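Local coordinates for protein acid phosphatase (Bacillus anthracis, PDB 2I33) that probably hydrolyses phosphate monoesters at acid pH as a class C acid phosphatase, a magnesium-dependent enzyme of the HAD superfamily, at residues A[46-49]-A[50-54]; A[64-67]-A[68-72]; A[136-140]-A[141-145]. All coordinates share one frame; numbering follows the deposited sequence.

Interaction 1 of 3, residues A[46-49]-A[50-54]; sequences LKLD and AALAK
The flat groups of this helical turn are peptide carbonyls and the carboxylate of Asp49, and Leu52 meets the carbonyl of Leu48 with both its amide and its side chain. Leu52 N comes almost straight onto the end of it, at 2.9 Å from Leu48 O, while the side chain of Leu52 leans back over the same oxygen, its CG 3.3 Å from Leu48 O. The carbonyls of Leu46, Lys47 and Asp49 also receive the amides four residues on, but these donors, Ala50, Ala51 and Ala53, stand 20 to 28° out of the carbonyl planes; the Asp49 O to Ala53 N bond is 2.9 Å long. The small CB of Ala51 rests 3.4 Å from Lys47 O, and that of Ala53 lies 3.5 Å from Asp49 O. The carboxylate of Asp49 takes no part in these bonds: its OD1 is hydrogen-bonded to the hydroxyl of Tyr112. Lys47 likewise sends its amine to a partner beyond the turn, forming a salt bridge with Glu209.

The apolar part of the contact is the pair Leu48 and Leu52. Leu48 CG stands 4.0 Å from Leu52 CD1, the two side chains crossing at a slant. Leu48 holds CG anti to its own N (chi1 -180°), whereas Leu52 places CG beside its N, which lets its CD1 branch reach back toward the preceding turn.

Both leucines belong to the face of helix 31-54 that packs on the central parallel sheet. Leu48 meets Ile62 of strand 59-64 and Val175 and Leu176 of strand 172-179, Leu52 reaches Pro60, and Ala51 touches Val175. Leu46 packs instead on Leu46 of the second subunit, near the C-terminal end of helix 31-54.

Interaction 2 of 3, residues A[64-67]-A[68-72]; sequences LDLD and ETVLD. With MG (magnesium ion), chain C.
Thr69 OG1 donates to Asp65 OD2 at 2.8 Å, through the lone pair of that oxygen that points away from OD1, and the same OD2 is bound to magnesium at 2.1 Å. Asp65 reaches the metal with its CG anti to the backbone N (chi1 173°), while Thr69 has its hydroxyl beside its own N, facing back to the aspartate. One carboxylate oxygen is thus gripped by both a metal and a hydroxyl.

Behind this polar pair the turn is tightly closed. Leu66 O accepts three amides, those of Thr69, Val70 and Leu71; Val70 N is 2.8 Å away, and Leu71 N, although well above the carbonyl plane, makes the straightest bond (171° at the hydrogen). Glu68 N bonds to Leu71 O at 2.8 Å, and its OE1 to the hydroxyl of Tyr219. Apolar side chains fill the inner side: Val70 CG2 meets Leu64 CD2 at 4.0 Å, nearly at right angles, and Leu66 CD2 lies against Val70 CB. Asp65 O is covered by methyl groups, with Val70 CG2 at 3.5 Å, and finds no polar partner in the model.

The opposite, hydrated side is built around the metal. Asp67 binds magnesium through its backbone O, at 2.1 Å, and three waters and Asp180 complete six ligands; water 1 also donates to Asp65 OD1, which is salt-bridged to Lys161. The Asp67 carboxylate is turned from the metal, its OD1 held by Asn73 and Arg126.

A strand-end DxDxT sequence on magnesium is the signature of the HAD superfamily, whose first aspartate is generally the nucleophile and whose second is generally the acid-base. The tight turn closed on Leu66 O, leading into strand 71-72 of a small antiparallel pair, is consistent with the squiggle and flap of that fold.

Interaction 3 of 3, residues A[136-140]-A[141-145]; sequences KNLER and VGAPQ
Ala143 CB sits 3.6 Å from Leu138 CD2, the closest apolar touch between the last turn of the helix and the loop that leaves it. Beside it, Val141 fits both of its methyls against the preceding turn: CG1 is 3.8 Å from Asn137 ND2, and CG2 is 3.4 Å from Leu138 O. This follows from a chi1 of -58°, which sets CG2 between the backbone N and the carbonyl carbon, the crowded position.

The next shell is the backbone that brings these groups together. Val141 N still makes a helical bond to Asn137 O, with a weak second one to Leu138 O. Ala143 N then turns back to Leu138 O at 2.9 Å, and Gly142 N reaches Glu139 O at 3.1 Å from above the carbonyl plane. Gly142, with a phi of 80°, is the first residue to leave the helical conformation.

Farther out, Asn137 is fixed by a bond from ND2 to the backbone O of Ala100, Val141 packs on Ile107 of helix 106-115, and Ala143 rests on Tyr122 of strand 119-125. Pro144 O accepts from the hydroxyl of the same tyrosine.

The two bonds back into the last turn, from Gly142 N and Ala143 N, with positive phi at Gly142, make a Schellman motif. It ends helix 131-141 and starts the loop toward strand 151-154, an outer strand of the parallel sheet.

Interaction 2 is the core contact, its centre about 5 Å from that of the chain; interaction 3, at about 17 Å, is partly buried, and interaction 1, at about 23 Å, lies at the surface near the second subunit. Interactions 2 and 3 touch: Leu66 CD2 packs on Leu138 CD2 at 3.9 Å, and Leu71 lies against Asn137 and Val141, joining the metal-binding loop to helix 131-141. Interaction 1 stays about 9 Å from interaction 2 at the nearest atoms, the two being linked through strand 59-64. Chemistry follows place: regular helix bonds in 46-54, a Schellman helix end in 136-145, and metal ligation beside a triply used carbonyl in 64-72.

Interaction 1 of 3, residues A[46-49]-A[50-54]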
# COMPACT_ATOMS: atom_id res chain seq x y z
N LEU A 46 11.59 -13.74 -3.69
CA LEU A 46 11.05 -15.01 -4.15
C LEU A 46 11.06 -15.03 -5.67
O LEU A 46 11.48 -16.00 -6.28
CB LEU A 46 9.62 -15.15 -3.67
CG LEU A 46 8.86 -16.39 -4.12
CD1 LEU A 46 9.28 -17.57 -3.31
CD2 LEU A 46 7.37 -16.12 -3.92
N LYS A 47 10.59 -13.95 -6.27
CA LYS A 47 10.52 -13.89 -7.70
C LYS A 47 11.90 -13.77 -8.33
O LYS A 47 12.13 -14.28 -9.43
CB LYS A 47 9.60 -12.76 -8.12
CG LYS A 47 8.16 -12.98 -7.69
CD LYS A 47 7.50 -14.14 -8.42
CE LYS A 47 6.07 -14.38 -7.99
NZ LYS A 47 5.51 -15.58 -8.64
N LEU A 48 12.83 -13.13 -7.63
CA LEU A 48 14.21 -13.09 -8.12
C LEU A 48 14.78 -14.50 -8.20
O LEU A 48 15.31 -14.91 -9.21
CB LEU A 48 15.09 -12.22 -7.22
CG LEU A 48 16.54 -12.12 -7.67
CD1 LEU A 48 16.65 -11.53 -9.07
CD2 LEU A 48 17.38 -11.31 -6.69
N ASP A 49 14.64 -15.27 -7.13
CA ASP A 49 15.12 -16.64 -7.16
C ASP A 49 14.50 -17.47 -8.28
O ASP A 49 15.17 -18.25 -8.93
CB ASP A 49 14.81 -17.31 -5.84
CG ASP A 49 15.72 -16.84 -4.72
OD1 ASP A 49 16.79 -16.24 -4.98
OD2 ASP A 49 15.37 -17.13 -3.56
N ALA A 50 13.19 -17.28 -8.47
CA ALA A 50 12.45 -18.01 -9.50
C ALA A 50 13.02 -17.67 -10.87
O ALA A 50 13.19 -18.55 -11.70
CB ALA A 50 11.00 -17.61 -9.46
N ALA A 51 13.27 -16.37 -11.07
CA ALA A 51 13.79 -15.90 -12.34
C ALA A 51 15.18 -16.43 -12.61
O ALA A 51 15.49 -16.81 -13.74
CB ALA A 51 13.82 -14.40 -12.36
N LEU A 52 16.03 -16.46 -11.59
CA LEU A 52 17.38 -16.99 -11.74
C LEU A 52 17.33 -18.48 -12.03
O LEU A 52 18.10 -18.98 -12.85
CB LEU A 52 18.23 -16.73 -10.48
CG LEU A 52 18.48 -15.26 -10.19
CD1 LEU A 52 19.10 -15.03 -8.82
CD2 LEU A 52 19.36 -14.68 -11.30
N ALA A 53 16.42 -19.19 -11.39
CA ALA A 53 16.29 -20.62 -11.66
C ALA A 53 15.75 -20.87 -13.07
O ALA A 53 16.10 -21.88 -13.68
CB ALA A 53 15.39 -21.27 -10.63
N LYS A 54 14.87 -19.97 -13.57
CA LYS A 54 14.34 -20.11 -14.94
C LYS A 54 15.52 -19.92 -15.92
O LYS A 54 15.68 -20.64 -16.93
CB LYS A 54 13.24 -19.10 -15.23
CG LYS A 54 12.62 -19.19 -16.60

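Interaction 2 of 3, residues A[64-67]-A[68-72]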
# COMPACT_ATOMS: atom_id res chain seq x y z
N LEU A 64 14.96 -0.56 -9.80
CA LEU A 64 14.20 0.06 -8.75
C LEU A 64 14.13 1.55 -8.90
O LEU A 64 15.10 2.22 -9.24
CB LEU A 64 14.81 -0.22 -7.39
CG LEU A 64 15.15 -1.67 -7.08
CD1 LEU A 64 16.62 -1.97 -7.38
CD2 LEU A 64 14.84 -1.97 -5.64
N ASP A 65 12.96 2.09 -8.59
CA ASP A 65 12.83 3.48 -8.34
C ASP A 65 13.55 3.78 -7.01
O ASP A 65 13.83 2.87 -6.25
CB ASP A 65 11.32 3.75 -8.22
CG ASP A 65 11.01 5.10 -7.80
OD1 ASP A 65 11.52 6.05 -8.44
OD2 ASP A 65 10.26 5.20 -6.78
N LEU A 66 13.81 5.07 -6.73
CA LEU A 66 14.47 5.43 -5.48
C LEU A 66 13.48 5.97 -4.49
O LEU A 66 13.26 5.37 -3.46
CB LEU A 66 15.61 6.41 -5.66
CG LEU A 66 16.89 5.78 -6.26
CD1 LEU A 66 17.92 6.80 -6.52
CD2 LEU A 66 17.45 4.72 -5.32
N ASP A 67 12.88 7.11 -4.80
CA ASP A 67 12.08 7.83 -3.81
C ASP A 67 10.78 7.06 -3.57
O ASP A 67 10.00 6.78 -4.47
CB ASP A 67 11.82 9.27 -4.25
CG ASP A 67 13.12 10.05 -4.40
OD1 ASP A 67 13.94 9.98 -3.49
OD2 ASP A 67 13.33 10.70 -5.47
N GLU A 68 10.57 6.75 -2.31
CA GLU A 68 9.40 5.98 -1.87
C GLU A 68 9.43 4.51 -2.35
O GLU A 68 8.41 3.81 -2.26
CB GLU A 68 8.11 6.68 -2.19
CG GLU A 68 7.77 7.81 -1.19
CD GLU A 68 8.90 8.77 -0.88
OE1 GLU A 68 9.17 9.68 -1.69
OE2 GLU A 68 9.48 8.61 0.23
N THR A 69 10.60 4.05 -2.76
CA THR A 69 10.81 2.66 -3.05
C THR A 69 12.00 2.14 -2.25
O THR A 69 11.87 1.15 -1.53
CB THR A 69 11.03 2.46 -4.56
OG1 THR A 69 9.84 2.85 -5.25
CG2 THR A 69 11.35 1.04 -4.83
N VAL A 70 13.14 2.84 -2.34
CA VAL A 70 14.35 2.56 -1.58
C VAL A 70 14.56 3.64 -0.50
O VAL A 70 14.89 3.32 0.62
CB VAL A 70 15.60 2.48 -2.47
CG1 VAL A 70 16.83 2.27 -1.65
CG2 VAL A 70 15.42 1.36 -3.52
N LEU A 71 14.40 4.90 -0.88
CA LEU A 71 14.64 6.02 0.04
C LEU A 71 13.35 6.68 0.49
O LEU A 71 12.47 6.98 -0.31
CB LEU A 71 15.53 7.07 -0.65
CG LEU A 71 16.95 6.60 -1.02
CD1 LEU A 71 17.69 7.69 -1.81
CD2 LEU A 71 17.74 6.14 0.16
N ASP A 72 13.29 6.94 1.78
CA ASP A 72 12.14 7.52 2.43
C ASP A 72 12.25 9.04 2.50
O ASP A 72 13.05 9.58 3.25
CB ASP A 72 12.04 6.94 3.83
CG ASP A 72 10.81 7.38 4.56
OD1 ASP A 72 10.11 8.32 4.11
OD2 ASP A 72 10.56 6.77 5.62
MG MG C . 9.06 6.86 -6.40
O HOH W 1 10.34 8.44 -7.22
O HOH W 2 8.29 6.62 -8.36
O HOH W 3 7.84 8.14 -5.89

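Interaction 3 of 3, residues A[136-140]-A[141-145]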
# COMPACT_ATOMS: atom_id res chain seq x y z
N LYS A 136 25.65 9.96 -2.33
CA LYS A 136 25.95 10.20 -0.92
C LYS A 136 24.89 9.51 -0.05
O LYS A 136 25.22 8.81 0.89
CB LYS A 136 25.95 11.67 -0.61
CG LYS A 136 26.44 11.97 0.78
N ASN A 137 23.63 9.70 -0.39
CA ASN A 137 22.52 9.12 0.39
C ASN A 137 22.53 7.59 0.26
O ASN A 137 22.32 6.88 1.23
CB ASN A 137 21.17 9.69 -0.07
CG ASN A 137 20.11 9.66 1.01
OD1 ASN A 137 19.22 10.52 1.05
ND2 ASN A 137 20.16 8.66 1.87
N LEU A 138 22.81 7.07 -0.92
CA LEU A 138 22.83 5.61 -1.11
C LEU A 138 24.00 4.97 -0.38
O LEU A 138 23.84 3.90 0.20
CB LEU A 138 22.85 5.24 -2.57
CG LEU A 138 21.49 5.47 -3.26
CD1 LEU A 138 21.66 5.37 -4.76
CD2 LEU A 138 20.42 4.53 -2.82
N GLU A 139 25.13 5.63 -0.37
CA GLU A 139 26.27 5.17 0.43
C GLU A 139 25.91 5.21 1.92
O GLU A 139 26.23 4.29 2.66
CB GLU A 139 27.52 6.00 0.15
CG GLU A 139 28.05 5.75 -1.21
CD GLU A 139 29.32 6.53 -1.50
OE1 GLU A 139 29.50 7.65 -0.94
OE2 GLU A 139 30.13 6.03 -2.30
N ARG A 140 25.23 6.27 2.36
CA ARG A 140 24.88 6.39 3.76
C ARG A 140 24.02 5.22 4.21
O ARG A 140 24.19 4.75 5.32
CB ARG A 140 24.13 7.69 3.99
CG ARG A 140 23.63 7.95 5.39
CD ARG A 140 22.70 9.17 5.37
NE ARG A 140 22.10 9.43 6.69
CZ ARG A 140 22.49 10.40 7.52
NH1 ARG A 140 23.46 11.24 7.23
NH2 ARG A 140 21.86 10.54 8.67
N VAL A 141 23.12 4.76 3.34
CA VAL A 141 22.17 3.71 3.72
C VAL A 141 22.73 2.32 3.40
O VAL A 141 22.13 1.31 3.77
CB VAL A 141 20.77 3.92 3.12
CG1 VAL A 141 20.24 5.27 3.56
CG2 VAL A 141 20.79 3.80 1.60
N GLY A 142 23.87 2.27 2.72
CA GLY A 142 24.52 0.99 2.41
C GLY A 142 23.93 0.27 1.22
O GLY A 142 24.05 -0.97 1.10
N ALA A 143 23.35 1.02 0.29
CA ALA A 143 22.80 0.43 -0.93
C ALA A 143 23.97 0.02 -1.81
O ALA A 143 24.93 0.80 -1.96
CB ALA A 143 21.91 1.44 -1.65
N PRO A 144 23.93 -1.20 -2.36
CA PRO A 144 25.01 -1.61 -3.25
C PRO A 144 24.99 -0.89 -4.59
O PRO A 144 23.98 -0.32 -5.00
CB PRO A 144 24.74 -3.09 -3.48
CG PRO A 144 23.36 -3.31 -3.19
CD PRO A 144 22.90 -2.24 -2.23
N GLN A 145 26.13 -0.95 -5.26
CA GLN A 145 26.24 -0.42 -6.61
C GLN A 145 25.78 1.04 -6.66
O GLN A 145 25.07 1.42 -7.57
CB GLN A 145 25.46 -1.34 -7.59
CG GLN A 145 26.11 -2.74 -7.78
CD GLN A 145 25.16 -3.80 -8.33
OE1 GLN A 145 24.37 -3.54 -9.23
NE2 GLN A 145 25.24 -5.03 -7.78